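Local coordinates for iron Super-Oxide Dismutase (Plasmodium knowlesi, PDB 2AWP), which probably uses an iron cation to convert superoxide radicals into hydrogen peroxide and oxygen, protecting the cell from a toxic by-product of its metabolism, at residues P6-I19 with N73-C85. Numbering follows the deposited sequence.
Sequences PKLKYALNALSPHI and NHSFYWDSMGPNC
L8 and W78 bring the backbones to 6.6 Å between CA atoms where the irregular segment 6-19, which carries two type I turns, passes the end of helix 62-79, and A14 and P83 lie closer still, at 5.5 Å. The contact belongs to the alpha-hairpin domain of the iron/manganese superoxide dismutases and illustrates how a segment without regular structure packs against the last turns of a helix and the loop that follows it. The CD2 methyl of L8 sits over the five-membered ring of W78 as a CH-pi contact, 22° off the normal; Y77 CD2 covers the opposite face, and the indole NE1 hydrogen-bonds to H32 ND1 of helix 21-43. Three waters bridge the two segments: one joins P6 O to S75 OG, and two donate to D79 OD1 while serving K7 O and K9 N. K9 crosses D79 at about a right angle, bent at chi4 (69°), in a salt bridge whose hydrogen bond, 3.1 Å from K9 NZ to D79 OD2, is weak. Farther along, L15 CD1 meets M81 CE at 3.7 Å, and I19 CD1 touches both M81 SD and the Y77 hydroxyl, which is hydrogen-bonded to Y175 OH. The Y77 side chain also lies close to those of H27 and D158, probable iron ligands. With chi1 at 41°, the Y10 ring leans across P83 CD, and its OH gives a 2.6 Å hydrogen bond to W78 O, which M81 N reaches from the opposite face of the carbonyl plane.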
ATOM      1  N   PRO A   6       9.319   1.123  20.898  1.00 13.32           N
ATOM      2  CA  PRO A   6       9.922  -0.005  21.590  1.00 13.25           C
ATOM      3  C   PRO A   6      11.057  -0.596  20.809  1.00 13.89           C
ATOM      4  O   PRO A   6      10.999  -0.669  19.579  1.00 13.64           O
ATOM      5  CB  PRO A   6       8.770  -1.013  21.711  1.00 13.28           C
ATOM      6  CG  PRO A   6       7.553  -0.184  21.631  1.00 13.26           C
ATOM      7  CD  PRO A   6       7.907   0.855  20.571  1.00 13.13           C
ATOM      8  N   LYS A   7      12.095  -1.007  21.527  1.00 14.27           N
ATOM      9  CA  LYS A   7      13.238  -1.687  20.918  1.00 15.49           C
ATOM     10  C   LYS A   7      12.847  -3.010  20.265  1.00 15.29           C
ATOM     11  O   LYS A   7      11.952  -3.726  20.741  1.00 15.17           O
ATOM     12  CB  LYS A   7      14.327  -1.943  21.981  1.00 16.02           C
ATOM     13  CG  LYS A   7      15.040  -0.688  22.472  1.00 20.05           C
ATOM     14  CD  LYS A   7      15.914  -0.131  21.359  1.00 25.44           C
ATOM     15  CE  LYS A   7      16.835   0.975  21.845  1.00 31.04           C
ATOM     16  NZ  LYS A   7      18.059   1.081  20.982  1.00 32.69           N
ATOM     17  N   LEU A   8      13.537  -3.320  19.173  1.00 15.66           N
ATOM     18  CA  LEU A   8      13.620  -4.691  18.661  1.00 15.40           C
ATOM     19  C   LEU A   8      14.285  -5.596  19.692  1.00 15.68           C
ATOM     20  O   LEU A   8      15.217  -5.184  20.388  1.00 14.84           O
ATOM     21  CB  LEU A   8      14.436  -4.738  17.367  1.00 14.74           C
ATOM     22  CG  LEU A   8      13.999  -3.976  16.106  1.00 15.66           C
ATOM     23  CD1 LEU A   8      15.004  -4.195  15.019  1.00 13.04           C
ATOM     24  CD2 LEU A   8      12.613  -4.380  15.581  1.00 12.81           C
ATOM     25  N   LYS A   9      13.845  -6.854  19.740  1.00 15.07           N
ATOM     26  CA  LYS A   9      14.375  -7.809  20.698  1.00 15.03           C
ATOM     27  C   LYS A   9      15.599  -8.565  20.181  1.00 15.01           C
ATOM     28  O   LYS A   9      16.016  -9.575  20.766  1.00 15.83           O
ATOM     29  CB  LYS A   9      13.245  -8.766  21.107  1.00 14.42           C
ATOM     30  CG  LYS A   9      12.143  -8.005  21.897  1.00 15.95           C
ATOM     31  CD  LYS A   9      10.942  -8.885  22.199  1.00 19.02           C
ATOM     32  CE  LYS A   9      10.119  -8.242  23.309  1.00 21.74           C
ATOM     33  NZ  LYS A   9       9.479  -7.000  22.827  1.00 26.03           N
ATOM     34  N   TYR A  10      16.132  -8.082  19.065  1.00 14.00           N
ATOM     35  CA  TYR A  10      17.201  -8.723  18.326  1.00 13.98           C
ATOM     36  C   TYR A  10      17.887  -7.674  17.443  1.00 14.43           C
ATOM     37  O   TYR A  10      17.381  -6.548  17.236  1.00 13.61           O
ATOM     38  CB  TYR A  10      16.670  -9.888  17.442  1.00 13.31           C
ATOM     39  CG  TYR A  10      15.359  -9.597  16.719  1.00 12.40           C
ATOM     40  CD1 TYR A  10      15.315  -8.737  15.600  1.00 13.39           C
ATOM     41  CD2 TYR A  10      14.159 -10.154  17.167  1.00 11.55           C
ATOM     42  CE1 TYR A  10      14.111  -8.447  14.948  1.00 12.76           C
ATOM     43  CE2 TYR A  10      12.950  -9.872  16.527  1.00 12.34           C
ATOM     44  CZ  TYR A  10      12.939  -9.026  15.405  1.00 11.50           C
ATOM     45  OH  TYR A  10      11.768  -8.748  14.762  1.00 10.94           O
ATOM     46  N   ALA A  11      19.036  -8.066  16.913  1.00 14.56           N
ATOM     47  CA  ALA A  11      19.838  -7.207  16.060  1.00 14.63           C
ATOM     48  C   ALA A  11      19.163  -6.976  14.694  1.00 15.21           C
ATOM     49  O   ALA A  11      18.319  -7.777  14.236  1.00 15.37           O
ATOM     50  CB  ALA A  11      21.245  -7.808  15.882  1.00 14.67           C
ATOM     51  N   LEU A  12      19.558  -5.876  14.063  1.00 13.82           N
ATOM     52  CA  LEU A  12      19.004  -5.422  12.803  1.00 13.96           C
ATOM     53  C   LEU A  12      19.226  -6.433  11.692  1.00 13.07           C
ATOM     54  O   LEU A  12      18.455  -6.490  10.752  1.00 12.49           O
ATOM     55  CB  LEU A  12      19.654  -4.072  12.440  1.00 14.11           C
ATOM     56  CG  LEU A  12      18.850  -3.023  11.708  1.00 13.23           C
ATOM     57  CD1 LEU A  12      17.685  -2.543  12.559  1.00 11.34           C
ATOM     58  CD2 LEU A  12      19.776  -1.878  11.375  1.00 11.85           C
ATOM     59  N   ASN A  13      20.282  -7.236  11.812  1.00 12.31           N
ATOM     60  CA  ASN A  13      20.589  -8.273  10.832  1.00 13.09           C
ATOM     61  C   ASN A  13      20.094  -9.666  11.279  1.00 12.18           C
ATOM     62  O   ASN A  13      20.420 -10.646  10.643  1.00 13.59           O
ATOM     63  CB  ASN A  13      22.114  -8.338  10.549  1.00 12.50           C
ATOM     64  CG  ASN A  13      22.894  -8.829  11.741  1.00 15.15           C
ATOM     65  OD1 ASN A  13      22.333  -8.994  12.814  1.00 14.66           O
ATOM     66  ND2 ASN A  13      24.194  -9.015  11.580  1.00 16.98           N
ATOM     67  N   ALA A  14      19.352  -9.757  12.381  1.00 12.30           N
ATOM     68  CA  ALA A  14      19.044 -11.063  12.990  1.00 11.82           C
ATOM     69  C   ALA A  14      18.047 -11.870  12.174  1.00 12.03           C
ATOM     70  O   ALA A  14      17.931 -13.092  12.369  1.00 12.25           O
ATOM     71  CB  ALA A  14      18.530 -10.897  14.445  1.00 11.24           C
ATOM     72  N   LEU A  15      17.324 -11.206  11.263  1.00 12.10           N
ATOM     73  CA  LEU A  15      16.325 -11.905  10.447  1.00 12.48           C
ATOM     74  C   LEU A  15      16.850 -12.238   9.056  1.00 12.23           C
ATOM     75  O   LEU A  15      16.138 -12.763   8.230  1.00 12.29           O
ATOM     76  CB  LEU A  15      14.986 -11.144  10.374  1.00 11.66           C
ATOM     77  CG  LEU A  15      14.478 -10.589  11.712  1.00 12.61           C
ATOM     78  CD1 LEU A  15      13.162  -9.793  11.522  1.00  7.69           C
ATOM     79  CD2 LEU A  15      14.274 -11.690  12.756  1.00 10.23           C
ATOM     80  N   SER A  16      18.129 -11.980   8.829  1.00 13.40           N
ATOM     81  CA  SER A  16      18.741 -12.185   7.527  1.00 14.16           C
ATOM     82  C   SER A  16      18.973 -13.707   7.342  1.00 14.41           C
ATOM     83  O   SER A  16      19.113 -14.413   8.323  1.00 15.03           O
ATOM     84  CB  SER A  16      20.057 -11.405   7.491  1.00 15.08           C
ATOM     85  OG  SER A  16      20.619 -11.460   6.195  1.00 20.44           O
ATOM     86  N   PRO A  17      18.952 -14.221   6.095  1.00 14.19           N
ATOM     87  CA  PRO A  17      18.667 -13.499   4.842  1.00 13.95           C
ATOM     88  C   PRO A  17      17.158 -13.412   4.485  1.00 14.17           C
ATOM     89  O   PRO A  17      16.804 -12.953   3.375  1.00 13.70           O
ATOM     90  CB  PRO A  17      19.419 -14.340   3.816  1.00 13.35           C
ATOM     91  CG  PRO A  17      19.111 -15.770   4.329  1.00 14.63           C
ATOM     92  CD  PRO A  17      19.229 -15.652   5.836  1.00 14.27           C
ATOM     93  N   HIS A  18      16.289 -13.865   5.397  1.00 13.17           N
ATOM     94  CA  HIS A  18      14.834 -13.908   5.153  1.00 12.02           C
ATOM     95  C   HIS A  18      14.238 -12.522   4.933  1.00 12.04           C
ATOM     96  O   HIS A  18      13.456 -12.306   4.000  1.00 12.27           O
ATOM     97  CB  HIS A  18      14.153 -14.683   6.286  1.00 11.24           C
ATOM     98  CG  HIS A  18      14.856 -15.969   6.602  1.00 11.55           C
ATOM     99  ND1 HIS A  18      15.046 -16.950   5.653  1.00 13.33           N
ATOM    100  CD2 HIS A  18      15.511 -16.390   7.714  1.00  9.34           C
ATOM    101  CE1 HIS A  18      15.746 -17.943   6.178  1.00 12.22           C
ATOM    102  NE2 HIS A  18      16.041 -17.627   7.427  1.00 14.01           N
ATOM    103  N   ILE A  19      14.596 -11.606   5.825  1.00 11.69           N
ATOM    104  CA  ILE A  19      14.396 -10.198   5.665  1.00 11.10           C
ATOM    105  C   ILE A  19      15.759  -9.586   5.999  1.00 11.72           C
ATOM    106  O   ILE A  19      16.314  -9.822   7.083  1.00 10.95           O
ATOM    107  CB  ILE A  19      13.318  -9.662   6.625  1.00 12.00           C
ATOM    108  CG1 ILE A  19      11.957 -10.372   6.400  1.00 10.92           C
ATOM    109  CG2 ILE A  19      13.158  -8.134   6.457  1.00  9.55           C
ATOM    110  CD1 ILE A  19      10.949 -10.096   7.522  1.00 11.26           C
ATOM    111  N   ASN A  73       0.912  -2.161  15.492  1.00  7.46           N
ATOM    112  CA  ASN A  73       0.997  -3.290  14.522  1.00  7.47           C
ATOM    113  C   ASN A  73       2.452  -3.653  14.260  1.00  7.56           C
ATOM    114  O   ASN A  73       2.794  -4.817  14.094  1.00  7.93           O
ATOM    115  CB  ASN A  73       0.385  -2.875  13.180  1.00  6.73           C
ATOM    116  CG  ASN A  73      -1.110  -2.646  13.234  1.00  8.30           C
ATOM    117  OD1 ASN A  73      -1.795  -3.091  14.151  1.00 10.45           O
ATOM    118  ND2 ASN A  73      -1.630  -1.944  12.229  1.00  6.09           N
ATOM    119  N   HIS A  74       3.314  -2.640  14.136  1.00  8.00           N
ATOM    120  CA  HIS A  74       4.721  -2.934  13.820  1.00  8.12           C
ATOM    121  C   HIS A  74       5.442  -3.571  14.981  1.00  7.95           C
ATOM    122  O   HIS A  74       6.231  -4.487  14.805  1.00  8.84           O
ATOM    123  CB  HIS A  74       5.456  -1.672  13.347  1.00  7.40           C
ATOM    124  CG  HIS A  74       5.152  -1.323  11.938  1.00  7.08           C
ATOM    125  ND1 HIS A  74       4.019  -0.620  11.574  1.00  6.34           N
ATOM    126  CD2 HIS A  74       5.779  -1.661  10.788  1.00  4.51           C
ATOM    127  CE1 HIS A  74       3.987  -0.508  10.258  1.00  4.95           C
ATOM    128  NE2 HIS A  74       5.041  -1.130   9.767  1.00  3.10           N
ATOM    129  N   SER A  75       5.180  -3.079  16.183  1.00  8.75           N
ATOM    130  CA  SER A  75       5.776  -3.704  17.352  1.00  8.97           C
ATOM    131  C   SER A  75       5.370  -5.173  17.501  1.00  8.97           C
ATOM    132  O   SER A  75       6.205  -6.025  17.799  1.00  8.90           O
ATOM    133  CB  SER A  75       5.463  -2.900  18.597  1.00  8.41           C
ATOM    134  OG  SER A  75       6.258  -1.732  18.576  1.00  9.86           O
ATOM    135  N   PHE A  76       4.093  -5.447  17.258  1.00  8.93           N
ATOM    136  CA  PHE A  76       3.546  -6.807  17.239  1.00  9.25           C
ATOM    137  C   PHE A  76       4.179  -7.649  16.118  1.00  9.42           C
ATOM    138  O   PHE A  76       4.431  -8.830  16.295  1.00 11.06           O
ATOM    139  CB  PHE A  76       2.013  -6.742  17.110  1.00  9.33           C
ATOM    140  CG  PHE A  76       1.297  -7.995  17.603  1.00  9.89           C
ATOM    141  CD1 PHE A  76       1.071  -8.188  18.965  1.00 10.85           C
ATOM    142  CD2 PHE A  76       0.857  -8.962  16.709  1.00  7.89           C
ATOM    143  CE1 PHE A  76       0.408  -9.316  19.434  1.00 11.05           C
ATOM    144  CE2 PHE A  76       0.191 -10.097  17.165  1.00 10.83           C
ATOM    145  CZ  PHE A  76      -0.029 -10.281  18.536  1.00  9.25           C
ATOM    146  N   TYR A  77       4.432  -7.030  14.967  1.00 10.33           N
ATOM    147  CA  TYR A  77       5.126  -7.646  13.852  1.00 10.50           C
ATOM    148  C   TYR A  77       6.575  -8.045  14.192  1.00 10.53           C
ATOM    149  O   TYR A  77       6.978  -9.184  13.950  1.00 11.17           O
ATOM    150  CB  TYR A  77       5.079  -6.697  12.657  1.00  9.44           C
ATOM    151  CG  TYR A  77       5.872  -7.092  11.421  1.00 10.67           C
ATOM    152  CD1 TYR A  77       5.535  -8.227  10.674  1.00  9.11           C
ATOM    153  CD2 TYR A  77       6.939  -6.295  10.977  1.00  8.14           C
ATOM    154  CE1 TYR A  77       6.258  -8.579   9.529  1.00  8.42           C
ATOM    155  CE2 TYR A  77       7.672  -6.630   9.827  1.00  9.20           C
ATOM    156  CZ  TYR A  77       7.314  -7.765   9.095  1.00  8.24           C
ATOM    157  OH  TYR A  77       8.011  -8.108   7.942  1.00  8.83           O
ATOM    158  N   TRP A  78       7.335  -7.121  14.767  1.00 10.66           N
ATOM    159  CA  TRP A  78       8.727  -7.402  15.148  1.00 10.31           C
ATOM    160  C   TRP A  78       8.799  -8.535  16.185  1.00 10.50           C
ATOM    161  O   TRP A  78       9.632  -9.431  16.055  1.00 10.21           O
ATOM    162  CB  TRP A  78       9.424  -6.123  15.679  1.00  8.98           C
ATOM    163  CG  TRP A  78       9.490  -5.018  14.636  1.00  9.01           C
ATOM    164  CD1 TRP A  78       9.071  -3.739  14.775  1.00  9.77           C
ATOM    165  CD2 TRP A  78       9.975  -5.138  13.292  1.00  8.79           C
ATOM    166  NE1 TRP A  78       9.258  -3.041  13.600  1.00  9.56           N
ATOM    167  CE2 TRP A  78       9.814  -3.884  12.676  1.00  8.88           C
ATOM    168  CE3 TRP A  78      10.527  -6.196  12.546  1.00 10.15           C
ATOM    169  CZ2 TRP A  78      10.183  -3.651  11.340  1.00  8.45           C
ATOM    170  CZ3 TRP A  78      10.915  -5.962  11.230  1.00  8.43           C
ATOM    171  CH2 TRP A  78      10.726  -4.703  10.638  1.00  8.81           C
ATOM    172  N   ASP A  79       7.932  -8.456  17.205  1.00 10.75           N
ATOM    173  CA  ASP A  79       7.824  -9.464  18.270  1.00 10.83           C
ATOM    174  C   ASP A  79       7.310 -10.820  17.797  1.00 10.81           C
ATOM    175  O   ASP A  79       7.593 -11.864  18.429  1.00  8.94           O
ATOM    176  CB  ASP A  79       6.984  -8.931  19.436  1.00 10.69           C
ATOM    177  CG  ASP A  79       7.599  -7.710  20.068  1.00 13.84           C
ATOM    178  OD1 ASP A  79       8.722  -7.317  19.648  1.00 13.45           O
ATOM    179  OD2 ASP A  79       6.949  -7.131  20.976  1.00 17.03           O
ATOM    180  N   SER A  80       6.591 -10.807  16.670  1.00 10.05           N
ATOM    181  CA  SER A  80       6.125 -12.040  16.011  1.00 10.84           C
ATOM    182  C   SER A  80       7.219 -12.804  15.272  1.00 10.74           C
ATOM    183  O   SER A  80       6.961 -13.883  14.713  1.00 11.50           O
ATOM    184  CB  SER A  80       5.000 -11.729  14.999  1.00 10.68           C
ATOM    185  OG  SER A  80       3.801 -11.368  15.664  1.00 12.13           O
ATOM    186  N   MET A  81       8.427 -12.241  15.246  1.00 10.78           N
ATOM    187  CA  MET A  81       9.567 -12.849  14.565  1.00 10.32           C
ATOM    188  C   MET A  81      10.764 -12.932  15.486  1.00 10.73           C
ATOM    189  O   MET A  81      10.738 -12.380  16.565  1.00 12.09           O
ATOM    190  CB  MET A  81       9.971 -12.013  13.339  1.00 10.54           C
ATOM    191  CG  MET A  81       8.923 -12.029  12.265  1.00  8.97           C
ATOM    192  SD  MET A  81       9.423 -11.097  10.825  1.00  9.84           S
ATOM    193  CE  MET A  81       9.449  -9.419  11.470  1.00  9.99           C
ATOM    194  N   GLY A  82      11.833 -13.578  15.029  1.00 11.59           N
ATOM    195  CA  GLY A  82      13.070 -13.620  15.794  1.00 13.24           C
ATOM    196  C   GLY A  82      14.126 -14.512  15.197  1.00 13.68           C
ATOM    197  O   GLY A  82      13.825 -15.346  14.329  1.00 13.58           O
ATOM    198  N   PRO A  83      15.379 -14.361  15.668  1.00 14.62           N
ATOM    199  CA  PRO A  83      16.400 -15.311  15.250  1.00 15.73           C
ATOM    200  C   PRO A  83      16.173 -16.631  16.012  1.00 16.35           C
ATOM    201  O   PRO A  83      15.553 -16.634  17.070  1.00 16.93           O
ATOM    202  CB  PRO A  83      17.725 -14.630  15.662  1.00 14.59           C
ATOM    203  CG  PRO A  83      17.341 -13.798  16.861  1.00 15.85           C
ATOM    204  CD  PRO A  83      15.910 -13.341  16.604  1.00 14.94           C
ATOM    205  N   ASN A  84      16.620 -17.743  15.452  1.00 17.81           N
ATOM    206  CA  ASN A  84      16.480 -19.029  16.130  1.00 19.17           C
ATOM    207  C   ASN A  84      14.998 -19.423  16.353  1.00 18.51           C
ATOM    208  O   ASN A  84      14.660 -20.056  17.346  1.00 18.23           O
ATOM    209  CB  ASN A  84      17.223 -18.982  17.476  1.00 20.29           C
ATOM    210  CG  ASN A  84      18.581 -18.259  17.388  1.00 24.82           C
ATOM    211  OD1 ASN A  84      18.894 -17.368  18.208  1.00 29.05           O
ATOM    212  ND2 ASN A  84      19.377 -18.621  16.381  1.00 28.05           N
ATOM    213  N   CYS A  85      14.123 -18.998  15.443  1.00 17.56           N
ATOM    214  CA  CYS A  85      12.686 -19.247  15.560  1.00 17.24           C
ATOM    215  C   CYS A  85      12.240 -19.985  14.307  1.00 16.76           C
ATOM    216  O   CYS A  85      13.025 -20.721  13.717  1.00 16.81           O
ATOM    217  CB  CYS A  85      11.903 -17.929  15.725  1.00 16.29           C
ATOM    218  SG  CYS A  85      12.088 -17.103  17.315  1.00 17.56           S
TER
HETATM  219  O   HOH W   1       8.866  -2.284  18.310  1.00 13.91           O
HETATM  220  O   HOH W   2       9.610  -4.668  19.614  1.00 16.29           O
HETATM  221  O   HOH W   3      11.200  -7.531  18.434  1.00 10.61           O